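Local atomic coordinates of diol-dehydratase (Roseburia inulinivorans, PDB entry 5I2A), a protein that probably dehydrates diols such as 1,2-propanediol as a glycyl radical lyase that works without vitamin B12. Residues I60-P65 / V217-N222; T87-S92 / A123-W128; V167-E172 / W270-V275; Q274-E279 / H283-G288. All blocks are in the same frame, centred on the assembly; numbering follows the deposited sequence.

Contact 1 (I60-P65 / V217-N222)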
loop_
_atom_site.group_PDB
_atom_site.type_symbol
_atom_site.label_atom_id
_atom_site.label_comp_id
_atom_site.label_asym_id
_atom_site.label_seq_id
_atom_site.Cartn_x
_atom_site.Cartn_y
_atom_site.Cartn_z
ATOM N N ILE A 60 -2.952 22.729 6.718
ATOM C CA ILE A 60 -4.151 23.407 6.263
ATOM C C ILE A 60 -4.833 24.119 7.443
ATOM O O ILE A 60 -5.161 25.285 7.343
ATOM C CB ILE A 60 -5.141 22.432 5.579
ATOM C CG1 ILE A 60 -4.572 21.917 4.263
ATOM C CG2 ILE A 60 -6.472 23.111 5.321
ATOM C CD1 ILE A 60 -5.150 20.602 3.821
ATOM N N LEU A 61 -5.015 23.438 8.569
ATOM C CA LEU A 61 -5.766 24.038 9.657
ATOM C C LEU A 61 -4.973 25.163 10.338
ATOM O O LEU A 61 -5.560 26.081 10.895
ATOM C CB LEU A 61 -6.189 22.982 10.682
ATOM C CG LEU A 61 -7.239 21.960 10.219
ATOM C CD1 LEU A 61 -7.689 21.090 11.382
ATOM C CD2 LEU A 61 -8.439 22.622 9.554
ATOM N N LYS A 62 -3.645 25.100 10.279
ATOM C CA LYS A 62 -2.823 26.158 10.860
ATOM C C LYS A 62 -2.920 27.443 10.046
ATOM O O LYS A 62 -2.884 28.523 10.606
ATOM C CB LYS A 62 -1.356 25.730 10.968
ATOM C CG LYS A 62 -1.028 24.996 12.253
ATOM C CD LYS A 62 0.313 24.258 12.187
ATOM C CE LYS A 62 1.487 25.197 11.926
ATOM N NZ LYS A 62 2.746 24.437 11.625
ATOM N N ASN A 63 -3.075 27.324 8.733
ATOM C CA ASN A 63 -2.908 28.482 7.854
ATOM C C ASN A 63 -4.111 28.932 7.043
ATOM O O ASN A 63 -4.094 30.019 6.479
ATOM C CB ASN A 63 -1.746 28.219 6.885
ATOM C CG ASN A 63 -0.424 28.024 7.618
ATOM O OD1 ASN A 63 0.142 28.973 8.135
ATOM N ND2 ASN A 63 0.051 26.788 7.686
ATOM N N LEU A 64 -5.143 28.101 6.964
ATOM C CA LEU A 64 -6.322 28.451 6.191
ATOM C C LEU A 64 -6.941 29.746 6.744
ATOM O O LEU A 64 -7.103 29.879 7.943
ATOM C CB LEU A 64 -7.329 27.309 6.228
ATOM C CG LEU A 64 -8.385 27.226 5.138
ATOM C CD1 LEU A 64 -7.743 27.066 3.751
ATOM C CD2 LEU A 64 -9.355 26.070 5.448
ATOM N N PRO A 65 -7.241 30.714 5.869
ATOM C CA PRO A 65 -7.869 31.945 6.363
ATOM C C PRO A 65 -9.155 31.623 7.119
ATOM O O PRO A 65 -9.932 30.762 6.692
ATOM C CB PRO A 65 -8.152 32.737 5.089
ATOM C CG PRO A 65 -7.069 32.261 4.124
ATOM C CD PRO A 65 -6.970 30.772 4.423
ATOM N N VAL A 217 -6.766 20.242 14.958
ATOM C CA VAL A 217 -8.114 20.751 15.154
ATOM C C VAL A 217 -8.159 21.643 16.406
ATOM O O VAL A 217 -8.848 22.651 16.430
ATOM C CB VAL A 217 -9.130 19.609 15.281
ATOM C CG1 VAL A 217 -10.532 20.156 15.555
ATOM C CG2 VAL A 217 -9.117 18.734 14.013
ATOM N N ILE A 218 -7.417 21.263 17.440
ATOM C CA ILE A 218 -7.348 22.054 18.654
ATOM C C ILE A 218 -6.750 23.407 18.322
ATOM O O ILE A 218 -7.284 24.451 18.704
ATOM C CB ILE A 218 -6.520 21.363 19.739
ATOM C CG1 ILE A 218 -7.247 20.104 20.206
ATOM C CG2 ILE A 218 -6.249 22.332 20.900
ATOM C CD1 ILE A 218 -6.435 19.185 21.098
ATOM N N THR A 219 -5.656 23.368 17.571
ATOM C CA THR A 219 -5.033 24.571 17.050
ATOM C C THR A 219 -6.036 25.432 16.297
ATOM O O THR A 219 -6.065 26.657 16.456
ATOM C CB THR A 219 -3.871 24.229 16.111
ATOM O OG1 THR A 219 -2.813 23.634 16.867
ATOM C CG2 THR A 219 -3.360 25.486 15.409
ATOM N N TYR A 220 -6.853 24.787 15.470
ATOM C CA TYR A 220 -7.811 25.504 14.639
ATOM C C TYR A 220 -8.797 26.287 15.511
ATOM O O TYR A 220 -9.027 27.468 15.292
ATOM C CB TYR A 220 -8.567 24.533 13.722
ATOM C CG TYR A 220 -9.406 25.214 12.666
ATOM C CD1 TYR A 220 -8.816 25.988 11.687
ATOM C CD2 TYR A 220 -10.787 25.063 12.643
ATOM C CE1 TYR A 220 -9.574 26.606 10.709
ATOM C CE2 TYR A 220 -11.551 25.669 11.671
ATOM C CZ TYR A 220 -10.942 26.445 10.712
ATOM O OH TYR A 220 -11.700 27.063 9.755
ATOM N N ALA A 221 -9.350 25.617 16.511
ATOM C CA ALA A 221 -10.298 26.231 17.428
ATOM C C ALA A 221 -9.687 27.444 18.136
ATOM O O ALA A 221 -10.328 28.479 18.299
ATOM C CB ALA A 221 -10.763 25.214 18.440
ATOM N N ASN A 222 -8.437 27.302 18.543
ATOM C CA ASN A 222 -7.752 28.357 19.255
ATOM C C ASN A 222 -7.441 29.548 18.355
ATOM O O ASN A 222 -7.328 30.675 18.837
ATOM C CB ASN A 222 -6.481 27.810 19.904
ATOM C CG ASN A 222 -6.757 27.203 21.260
ATOM O OD1 ASN A 222 -6.730 27.896 22.272
ATOM N ND2 ASN A 222 -7.084 25.915 21.284
HETATM O O HOH W 1 -10.985 28.305 7.602
#
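Leu61, near the C-terminal end of helix 49-63, packs on Val217 and Tyr220 of helix 200-233 in a helix-helix contact that is mostly apolar. Its two methyl branches divide the work. CD1 lies alongside Val217, 3.8 Å from CG2 of that valine, the two side chains running the same way. CD2 instead reaches over one face of the Tyr220 ring, 4.2 Å from the ring centroid and 19° off the normal, a CH-pi contact offset toward the rim. Tyr220 can offer that face because its CG stands anti to the backbone N (chi1 -170°), which swings the ring across the leucine at about a right angle. At the more exposed border, Lys62 CG touches Thr219 CG2 at 4.0 Å. With an alanine at Leu61 both methyl branches would go, and the Tyr220 face and Val217 CG2 would probably lose their cover, leaving a gap between the helices. Within the two segments the polar link runs through a water, which accepts from Tyr220 OH at 2.6 Å and donates to Pro65 O at 2.8 Å, the phenol also bonding Tyr224 OH. Just beyond, Arg223 of helix 200-233 binds the carbonyl oxygens of Leu61 and Leu64 directly through NH1, where helix 49-63 gives way to loop. The chemistry thus combines an apolar seam between the helices with polar groups gathered where the first helix ends.

Contact 2 (T87-S92 / A123-W128)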
loop_
_atom_site.group_PDB
_atom_site.type_symbol
_atom_site.label_atom_id
_atom_site.label_comp_id
_atom_site.label_asym_id
_atom_site.label_seq_id
_atom_site.Cartn_x
_atom_site.Cartn_y
_atom_site.Cartn_z
ATOM N N THR A 87 -10.938 23.649 -2.764
ATOM C CA THR A 87 -10.766 22.593 -3.757
ATOM C C THR A 87 -9.899 21.457 -3.207
ATOM O O THR A 87 -9.207 21.619 -2.208
ATOM C CB THR A 87 -10.135 23.115 -5.070
ATOM O OG1 THR A 87 -8.795 23.556 -4.825
ATOM C CG2 THR A 87 -10.957 24.278 -5.639
ATOM N N TYR A 88 -9.984 20.301 -3.850
ATOM C CA TYR A 88 -9.431 19.067 -3.307
ATOM C C TYR A 88 -8.673 18.321 -4.417
ATOM O O TYR A 88 -9.109 17.272 -4.903
ATOM C CB TYR A 88 -10.566 18.210 -2.681
ATOM C CG TYR A 88 -11.248 18.933 -1.527
ATOM C CD1 TYR A 88 -12.114 19.996 -1.766
ATOM C CD2 TYR A 88 -11.007 18.572 -0.199
ATOM C CE1 TYR A 88 -12.701 20.696 -0.733
ATOM C CE2 TYR A 88 -11.605 19.255 0.852
ATOM C CZ TYR A 88 -12.458 20.321 0.572
ATOM O OH TYR A 88 -13.057 21.030 1.570
ATOM N N PRO A 89 -7.525 18.876 -4.831
ATOM C CA PRO A 89 -6.783 18.306 -5.960
ATOM C C PRO A 89 -6.223 16.912 -5.677
ATOM O O PRO A 89 -5.830 16.236 -6.624
ATOM C CB PRO A 89 -5.640 19.311 -6.174
ATOM C CG PRO A 89 -5.422 19.917 -4.838
ATOM C CD PRO A 89 -6.822 20.028 -4.239
ATOM N N GLU A 90 -6.183 16.490 -4.414
ATOM C CA GLU A 90 -5.710 15.141 -4.089
ATOM C C GLU A 90 -6.624 14.079 -4.723
ATOM O O GLU A 90 -6.206 12.948 -4.948
ATOM C CB GLU A 90 -5.616 14.930 -2.570
ATOM C CG GLU A 90 -6.949 14.918 -1.817
ATOM C CD GLU A 90 -7.315 16.277 -1.205
ATOM O OE1 GLU A 90 -7.846 16.309 -0.079
ATOM O OE2 GLU A 90 -7.074 17.310 -1.856
ATOM N N PHE A 91 -7.869 14.445 -5.011
ATOM C CA PHE A 91 -8.799 13.502 -5.636
ATOM C C PHE A 91 -8.852 13.725 -7.142
ATOM O O PHE A 91 -8.649 12.793 -7.902
ATOM C CB PHE A 91 -10.198 13.613 -5.018
ATOM C CG PHE A 91 -10.209 13.392 -3.529
ATOM C CD1 PHE A 91 -9.885 12.154 -2.997
ATOM C CD2 PHE A 91 -10.513 14.430 -2.659
ATOM C CE1 PHE A 91 -9.863 11.947 -1.614
ATOM C CE2 PHE A 91 -10.506 14.235 -1.284
ATOM C CZ PHE A 91 -10.184 13.000 -0.758
ATOM N N SER A 92 -9.109 14.963 -7.561
ATOM C CA SER A 92 -9.092 15.329 -8.977
ATOM C C SER A 92 -9.085 16.846 -9.119
ATOM O O SER A 92 -9.443 17.558 -8.182
ATOM C CB SER A 92 -10.292 14.752 -9.721
ATOM O OG SER A 92 -11.484 15.403 -9.317
ATOM N N ALA A 123 -1.142 26.749 -10.587
ATOM C CA ALA A 123 0.169 26.514 -10.013
ATOM C C ALA A 123 0.124 25.399 -8.976
ATOM O O ALA A 123 0.994 24.534 -8.950
ATOM C CB ALA A 123 0.718 27.796 -9.380
ATOM N N ALA A 124 -0.879 25.435 -8.107
ATOM C CA ALA A 124 -0.992 24.413 -7.076
ATOM C C ALA A 124 -1.337 23.045 -7.668
ATOM O O ALA A 124 -0.765 22.045 -7.260
ATOM C CB ALA A 124 -2.016 24.818 -6.042
ATOM N N ASP A 125 -2.251 23.005 -8.635
ATOM C CA ASP A 125 -2.715 21.739 -9.197
ATOM C C ASP A 125 -1.602 20.959 -9.910
ATOM O O ASP A 125 -1.633 19.731 -9.957
ATOM C CB ASP A 125 -3.842 21.954 -10.206
ATOM C CG ASP A 125 -5.149 22.427 -9.579
ATOM O OD1 ASP A 125 -5.336 22.343 -8.356
ATOM O OD2 ASP A 125 -6.004 22.887 -10.354
ATOM N N ALA A 126 -0.647 21.678 -10.500
ATOM C CA ALA A 126 0.369 21.042 -11.325
ATOM C C ALA A 126 1.105 19.958 -10.547
ATOM O O ALA A 126 1.507 18.956 -11.108
ATOM C CB ALA A 126 1.359 22.077 -11.864
ATOM N N TYR A 127 1.257 20.173 -9.250
ATOM C CA TYR A 127 1.885 19.205 -8.377
ATOM C C TYR A 127 1.153 17.857 -8.335
ATOM O O TYR A 127 1.782 16.814 -8.160
ATOM C CB TYR A 127 1.977 19.759 -6.955
ATOM C CG TYR A 127 2.629 18.779 -6.003
ATOM C CD1 TYR A 127 4.008 18.590 -6.008
ATOM C CD2 TYR A 127 1.866 18.024 -5.131
ATOM C CE1 TYR A 127 4.608 17.685 -5.152
ATOM C CE2 TYR A 127 2.447 17.118 -4.283
ATOM C CZ TYR A 127 3.821 16.959 -4.291
ATOM O OH TYR A 127 4.388 16.070 -3.430
ATOM N N TRP A 128 -0.170 17.895 -8.481
ATOM C CA TRP A 128 -1.007 16.720 -8.251
ATOM C C TRP A 128 -1.168 15.859 -9.490
ATOM O O TRP A 128 -1.729 14.771 -9.419
ATOM C CB TRP A 128 -2.378 17.150 -7.686
ATOM C CG TRP A 128 -2.167 17.630 -6.295
ATOM C CD1 TRP A 128 -1.956 18.923 -5.894
ATOM C CD2 TRP A 128 -2.040 16.819 -5.120
ATOM N NE1 TRP A 128 -1.729 18.962 -4.545
ATOM C CE2 TRP A 128 -1.773 17.683 -4.045
ATOM C CE3 TRP A 128 -2.136 15.443 -4.873
ATOM C CZ2 TRP A 128 -1.604 17.224 -2.745
ATOM C CZ3 TRP A 128 -1.972 14.989 -3.586
ATOM C CH2 TRP A 128 -1.709 15.880 -2.532
HETATM O O HOH W 2 -7.855 22.396 -7.146
#
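Pro89 and Glu90 lie over one face of the Trp128 indole, which carries most of this contact between the loop after helix 49-63 and the end of the 115-125 helical region. The proline ring crosses the indole at a slant. Its CG sits 4.0 Å from the centroid of the five-membered ring, 23° off the normal, while its CB comes within 3.7 Å of Trp128 CD1. The next residue covers the other half of the same face: Glu90 CA stands 4.0 Å from the six-membered centroid, and Glu90 CB approaches CZ3 at 3.8 Å. Pro89 CG and Glu90 CA make CH-pi contacts, while the bend at chi2 (-96°) turns the Glu90 carboxylate away to a salt bridge with Arg33. On the opposite face, toward the rim, lies Tyr127 CD2. Trp128 NE1 donates to Thr38 OG1, so the indole is held by edge as well as face. A water joins Thr87 OG1 to Asp125 OD1, 2.8 Å from each. The loop thus covers the indole mainly with carbon, Pro89 O also nearing CG, while the buried carboxylates of Glu90 and Asp125 find polar partners beyond it, tying the loop to helices 32-43 and 115-125.

Contact 3 (V167-E172 / W270-V275)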
loop_
_atom_site.group_PDB
_atom_site.type_symbol
_atom_site.label_atom_id
_atom_site.label_comp_id
_atom_site.label_asym_id
_atom_site.label_seq_id
_atom_site.Cartn_x
_atom_site.Cartn_y
_atom_site.Cartn_z
ATOM N N VAL A 167 -20.811 9.260 6.405
ATOM C CA VAL A 167 -20.523 8.710 7.705
ATOM C C VAL A 167 -21.109 9.607 8.792
ATOM O O VAL A 167 -21.202 10.835 8.635
ATOM C CB VAL A 167 -18.993 8.548 7.920
ATOM C CG1 VAL A 167 -18.294 9.896 7.790
ATOM C CG2 VAL A 167 -18.688 7.918 9.289
ATOM N N THR A 168 -21.537 8.964 9.873
ATOM C CA THR A 168 -21.823 9.625 11.131
ATOM C C THR A 168 -20.768 9.205 12.142
ATOM O O THR A 168 -20.742 8.080 12.636
ATOM C CB THR A 168 -23.201 9.270 11.685
ATOM O OG1 THR A 168 -24.200 9.748 10.796
ATOM C CG2 THR A 168 -23.385 9.887 13.075
ATOM N N VAL A 169 -19.929 10.159 12.460
ATOM C CA VAL A 169 -18.770 9.962 13.278
ATOM C C VAL A 169 -19.219 10.005 14.763
ATOM O O VAL A 169 -20.387 10.303 15.053
ATOM C CB VAL A 169 -17.763 11.069 12.894
ATOM C CG1 VAL A 169 -17.850 12.307 13.803
ATOM C CG2 VAL A 169 -16.422 10.552 12.589
ATOM N N GLN A 170 -18.328 9.690 15.698
ATOM C CA GLN A 170 -18.678 9.727 17.118
ATOM C C GLN A 170 -18.657 11.158 17.684
ATOM O O GLN A 170 -17.757 11.513 18.441
ATOM C CB GLN A 170 -17.722 8.840 17.935
ATOM C CG GLN A 170 -17.875 7.327 17.732
ATOM C CD GLN A 170 -16.681 6.529 18.282
ATOM O OE1 GLN A 170 -15.963 6.992 19.173
ATOM N NE2 GLN A 170 -16.462 5.331 17.737
ATOM N N TYR A 171 -19.638 11.978 17.317
ATOM C CA TYR A 171 -19.725 13.323 17.884
ATOM C C TYR A 171 -19.776 13.243 19.410
ATOM O O TYR A 171 -19.183 14.062 20.102
ATOM C CB TYR A 171 -20.953 14.069 17.366
ATOM C CG TYR A 171 -21.000 14.241 15.864
ATOM C CD1 TYR A 171 -20.351 15.292 15.248
ATOM C CD2 TYR A 171 -21.712 13.356 15.075
ATOM C CE1 TYR A 171 -20.400 15.453 13.871
ATOM C CE2 TYR A 171 -21.769 13.499 13.701
ATOM C CZ TYR A 171 -21.115 14.555 13.103
ATOM O OH TYR A 171 -21.178 14.713 11.741
ATOM N N GLU A 172 -20.474 12.234 19.920
ATOM C CA GLU A 172 -20.671 12.095 21.354
ATOM C C GLU A 172 -19.357 11.796 22.089
ATOM O O GLU A 172 -19.208 12.141 23.263
ATOM C CB GLU A 172 -21.704 11.010 21.649
ATOM C CG GLU A 172 -21.252 9.605 21.288
ATOM C CD GLU A 172 -21.397 9.271 19.798
ATOM O OE1 GLU A 172 -21.948 10.087 19.017
ATOM O OE2 GLU A 172 -20.940 8.177 19.413
ATOM N N TRP A 270 -19.923 21.731 15.987
ATOM C CA TRP A 270 -19.752 22.399 14.702
ATOM C C TRP A 270 -18.310 22.276 14.192
ATOM O O TRP A 270 -18.103 22.043 13.020
ATOM C CB TRP A 270 -20.146 23.884 14.734
ATOM C CG TRP A 270 -19.848 24.512 13.397
ATOM C CD1 TRP A 270 -18.893 25.435 13.115
ATOM C CD2 TRP A 270 -20.460 24.171 12.141
ATOM N NE1 TRP A 270 -18.897 25.724 11.767
ATOM C CE2 TRP A 270 -19.845 24.952 11.150
ATOM C CE3 TRP A 270 -21.482 23.285 11.767
ATOM C CZ2 TRP A 270 -20.204 24.871 9.805
ATOM C CZ3 TRP A 270 -21.848 23.213 10.436
ATOM C CH2 TRP A 270 -21.214 24.004 9.471
ATOM N N PHE A 271 -17.324 22.445 15.062
ATOM C CA PHE A 271 -15.925 22.296 14.641
ATOM C C PHE A 271 -15.674 20.902 14.039
ATOM O O PHE A 271 -14.997 20.777 13.031
ATOM C CB PHE A 271 -14.976 22.562 15.819
ATOM C CG PHE A 271 -14.632 24.031 16.011
ATOM C CD1 PHE A 271 -14.406 24.858 14.921
ATOM C CD2 PHE A 271 -14.546 24.577 17.283
ATOM C CE1 PHE A 271 -14.086 26.203 15.095
ATOM C CE2 PHE A 271 -14.227 25.921 17.468
ATOM C CZ PHE A 271 -13.999 26.734 16.383
ATOM N N ILE A 272 -16.248 19.868 14.637
ATOM C CA ILE A 272 -16.073 18.524 14.104
ATOM C C ILE A 272 -16.760 18.415 12.737
ATOM O O ILE A 272 -16.148 17.948 11.777
ATOM C CB ILE A 272 -16.611 17.444 15.059
ATOM C CG1 ILE A 272 -15.846 17.479 16.384
ATOM C CG2 ILE A 272 -16.487 16.080 14.418
ATOM C CD1 ILE A 272 -14.306 17.362 16.224
ATOM N N GLN A 273 -18.006 18.882 12.652
ATOM C CA GLN A 273 -18.756 18.892 11.392
ATOM C C GLN A 273 -17.984 19.602 10.287
ATOM O O GLN A 273 -17.965 19.154 9.143
ATOM C CB GLN A 273 -20.117 19.572 11.567
ATOM C CG GLN A 273 -21.021 19.503 10.334
ATOM C CD GLN A 273 -21.564 18.094 10.070
ATOM O OE1 GLN A 273 -21.477 17.208 10.925
ATOM N NE2 GLN A 273 -22.132 17.891 8.881
ATOM N N GLN A 274 -17.365 20.720 10.640
ATOM C CA GLN A 274 -16.643 21.523 9.675
ATOM C C GLN A 274 -15.314 20.890 9.242
ATOM O O GLN A 274 -15.066 20.737 8.047
ATOM C CB GLN A 274 -16.379 22.927 10.232
ATOM C CG GLN A 274 -15.724 23.852 9.209
ATOM C CD GLN A 274 -15.041 25.062 9.847
ATOM O OE1 GLN A 274 -15.022 25.205 11.068
ATOM N NE2 GLN A 274 -14.485 25.930 9.017
ATOM N N VAL A 275 -14.463 20.519 10.198
ATOM C CA VAL A 275 -13.107 20.122 9.816
ATOM C C VAL A 275 -13.083 18.772 9.093
ATOM O O VAL A 275 -12.197 18.536 8.287
ATOM C CB VAL A 275 -12.133 20.064 11.020
ATOM C CG1 VAL A 275 -11.993 21.443 11.658
ATOM C CG2 VAL A 275 -12.552 18.986 12.035
#
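Val169 begins the contact, its CG1 methyl 4.1 Å from CG2 of Ile272 on helix 262-279, with the two side chains crossing at about a right angle. The same CG1 also sits over the centre of the Tyr171 ring, 3.9 Å above its plane, and so packs against the next aromatic side chain of its own segment. Gln170 then turns the chain in an inverse gamma turn and takes the N-cap position of helix 171-190. Tyr171, in the first turn of the helix, does most of the touching. Its ring slides past Ile272 in the opposite sense, CE1 lying 4.0 Å from CG2, the branch that stands anti to the isoleucine backbone N. At the far end Tyr171 OH donates to Gln273 OE1 over 2.6 Å, lying in the carbonyl plane with a C=O...O angle of 154°. Ring and amide planes are only 24° apart. The bend of the glutamine at chi2 (71°) helps bring OE1 within range. Its NE2 binds Ile285 O and Gln345 OE1, which leaves little freedom for the amide to flip. Buried among apolar methyls, the phenol and the amide satisfy one another, and through Gln273 the start of helix 171-190 is linked to the strand at 283-285.

Contact 4 (Q274-E279 / H283-G288). With EDO (1,2-ethanediol), chain C.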
loop_
_atom_site.group_PDB
_atom_site.type_symbol
_atom_site.label_atom_id
_atom_site.label_comp_id
_atom_site.label_asym_id
_atom_site.label_seq_id
_atom_site.Cartn_x
_atom_site.Cartn_y
_atom_site.Cartn_z
ATOM N N GLN A 274 -17.365 20.720 10.640
ATOM C CA GLN A 274 -16.643 21.523 9.675
ATOM C C GLN A 274 -15.314 20.890 9.242
ATOM O O GLN A 274 -15.066 20.737 8.047
ATOM C CB GLN A 274 -16.379 22.927 10.232
ATOM C CG GLN A 274 -15.724 23.852 9.209
ATOM C CD GLN A 274 -15.041 25.062 9.847
ATOM O OE1 GLN A 274 -15.022 25.205 11.068
ATOM N NE2 GLN A 274 -14.485 25.930 9.017
ATOM N N VAL A 275 -14.463 20.519 10.198
ATOM C CA VAL A 275 -13.107 20.122 9.816
ATOM C C VAL A 275 -13.083 18.772 9.093
ATOM O O VAL A 275 -12.197 18.536 8.287
ATOM C CB VAL A 275 -12.133 20.064 11.020
ATOM C CG1 VAL A 275 -11.993 21.443 11.658
ATOM C CG2 VAL A 275 -12.552 18.986 12.035
ATOM N N LEU A 276 -14.061 17.907 9.366
ATOM C CA LEU A 276 -14.195 16.659 8.622
ATOM C C LEU A 276 -14.266 16.959 7.129
ATOM O O LEU A 276 -13.748 16.202 6.321
ATOM C CB LEU A 276 -15.429 15.869 9.068
ATOM C CG LEU A 276 -15.309 15.136 10.409
ATOM C CD1 LEU A 276 -16.661 14.607 10.831
ATOM C CD2 LEU A 276 -14.280 13.995 10.339
ATOM N N GLN A 277 -14.886 18.085 6.780
ATOM C CA GLN A 277 -15.107 18.442 5.379
ATOM C C GLN A 277 -14.006 19.350 4.820
ATOM O O GLN A 277 -14.010 19.708 3.643
ATOM C CB GLN A 277 -16.498 19.071 5.228
ATOM C CG GLN A 277 -17.572 18.029 5.604
ATOM C CD GLN A 277 -18.977 18.525 5.493
ATOM O OE1 GLN A 277 -19.564 18.507 4.419
ATOM N NE2 GLN A 277 -19.546 18.948 6.620
ATOM N N ILE A 278 -13.058 19.691 5.679
ATOM C CA ILE A 278 -11.782 20.238 5.252
ATOM C C ILE A 278 -10.802 19.078 4.994
ATOM O O ILE A 278 -10.091 19.077 4.003
ATOM C CB ILE A 278 -11.208 21.209 6.312
ATOM C CG1 ILE A 278 -12.065 22.479 6.394
ATOM C CG2 ILE A 278 -9.754 21.566 6.014
ATOM C CD1 ILE A 278 -11.612 23.433 7.502
ATOM N N GLU A 279 -10.794 18.093 5.887
ATOM C CA GLU A 279 -9.916 16.932 5.749
ATOM C C GLU A 279 -10.178 16.213 4.436
ATOM O O GLU A 279 -9.250 15.828 3.747
ATOM C CB GLU A 279 -10.084 15.938 6.916
ATOM C CG GLU A 279 -9.044 14.808 6.841
ATOM C CD GLU A 279 -9.210 13.722 7.902
ATOM O OE1 GLU A 279 -10.359 13.436 8.308
ATOM O OE2 GLU A 279 -8.165 13.173 8.327
ATOM N N HIS A 283 -19.017 14.178 0.917
ATOM C CA HIS A 283 -20.197 14.788 1.523
ATOM C C HIS A 283 -21.006 13.722 2.281
ATOM O O HIS A 283 -20.475 12.660 2.616
ATOM C CB HIS A 283 -21.042 15.546 0.478
ATOM C CG HIS A 283 -21.595 14.690 -0.624
ATOM N ND1 HIS A 283 -21.266 14.880 -1.954
ATOM C CD2 HIS A 283 -22.491 13.677 -0.601
ATOM C CE1 HIS A 283 -21.926 14.009 -2.694
ATOM N NE2 HIS A 283 -22.674 13.265 -1.899
ATOM N N SER A 284 -22.259 14.035 2.595
ATOM C CA SER A 284 -23.084 13.215 3.493
ATOM C C SER A 284 -22.409 12.943 4.842
ATOM O O SER A 284 -22.593 11.886 5.444
ATOM C CB SER A 284 -23.472 11.898 2.822
ATOM O OG SER A 284 -24.285 12.163 1.706
ATOM N N ILE A 285 -21.626 13.910 5.305
ATOM C CA ILE A 285 -21.191 13.947 6.688
ATOM C C ILE A 285 -22.441 14.273 7.521
ATOM O O ILE A 285 -22.921 15.421 7.535
ATOM C CB ILE A 285 -20.073 14.989 6.900
ATOM C CG1 ILE A 285 -18.881 14.671 5.991
ATOM C CG2 ILE A 285 -19.678 15.076 8.374
ATOM C CD1 ILE A 285 -18.294 13.249 6.169
ATOM N N SER A 286 -22.992 13.256 8.174
ATOM C CA SER A 286 -24.329 13.362 8.743
ATOM C C SER A 286 -24.336 13.420 10.270
ATOM O O SER A 286 -23.935 12.467 10.941
ATOM C CB SER A 286 -25.186 12.188 8.260
ATOM O OG SER A 286 -25.207 12.141 6.843
ATOM N N PRO A 287 -24.806 14.549 10.822
ATOM C CA PRO A 287 -24.884 14.740 12.277
ATOM C C PRO A 287 -25.601 13.599 13.001
ATOM O O PRO A 287 -25.280 13.327 14.150
ATOM C CB PRO A 287 -25.657 16.055 12.412
ATOM C CG PRO A 287 -25.249 16.815 11.181
ATOM C CD PRO A 287 -25.200 15.764 10.090
ATOM N N GLY A 288 -26.534 12.922 12.345
ATOM C CA GLY A 288 -27.165 11.767 12.974
ATOM C C GLY A 288 -28.092 12.173 14.125
ATOM O O GLY A 288 -28.807 13.174 14.012
HETATM C C1 EDO C . -26.560 10.467 -0.691
HETATM O O1 EDO C . -25.868 10.124 0.508
HETATM C C2 EDO C . -25.762 11.578 -1.381
HETATM O O2 EDO C . -24.498 11.100 -1.886
HETATM O O HOH W 3 -21.445 16.455 4.103
#
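Ile285 folds back onto Leu276 and Gln277 where helix 262-279 runs through a three-residue connection into the short, weakly bonded strand 283-285, which pairs in parallel with strand 165-167 in an enzyme of the glycyl radical (pyruvate formate lyase-like) fold. The tight part is carbon on carbon. Ile285 CG1 meets Gln277 CG at 3.6 Å, the two side chains running past each other in opposite directions, and Ile285 CG2 rests 3.9 Å from Leu276 CD1. With CG anti to the carbonyl carbon (chi1 -63°) and the chain extended beyond it, Gln277 lays its aliphatic part along the isoleucine and carries its amide farther out. There the packing gives way to water: OE1 of Gln277 accepts from a water at 2.8 Å, which in turn accepts from Ile285 N at 2.8 Å, while Gln277 NE2 returns to Gln273 O of its own helix. An alanine in place of Gln277 would take away CG and the amide, and would probably leave Ile285 CG1 poorly covered and the bridging water without its glutamine acceptor. Away from the helix, His283 and Ser284 instead hold a bound 1,2-ethanediol, probably from the crystallisation liquor, also held by His166, Glu440 and Asp452. Ser284 OG donates to its O1 at 2.8 Å, and His283 NE2, from the imidazole edge, donates to O2 at 2.8 Å with an N-H...O angle of 153°.

Overall arrangement
From the N terminus, helix 49-63 is the first element used: contact 1 joins its end to helix 200-233, closing a loop of 151 residues. Within that loop contact 2 closes a much shorter one, bringing the segment after helix 49-63 to helix 115-125. Contact 3 crosses contact 1, since 167-172 lies inside the large loop and 270-275 beyond it. Contact 4 follows on the same helix, sharing Gln274 and Val275 with contact 3, and spans just three residues. Helix 262-279 is the common element: it touches both segments of contact 1, receives Tyr88 OH on Gln277 O from contact 2, and joins helices 49-63 and 200-233 to the paired strands 165-167 and 283-285.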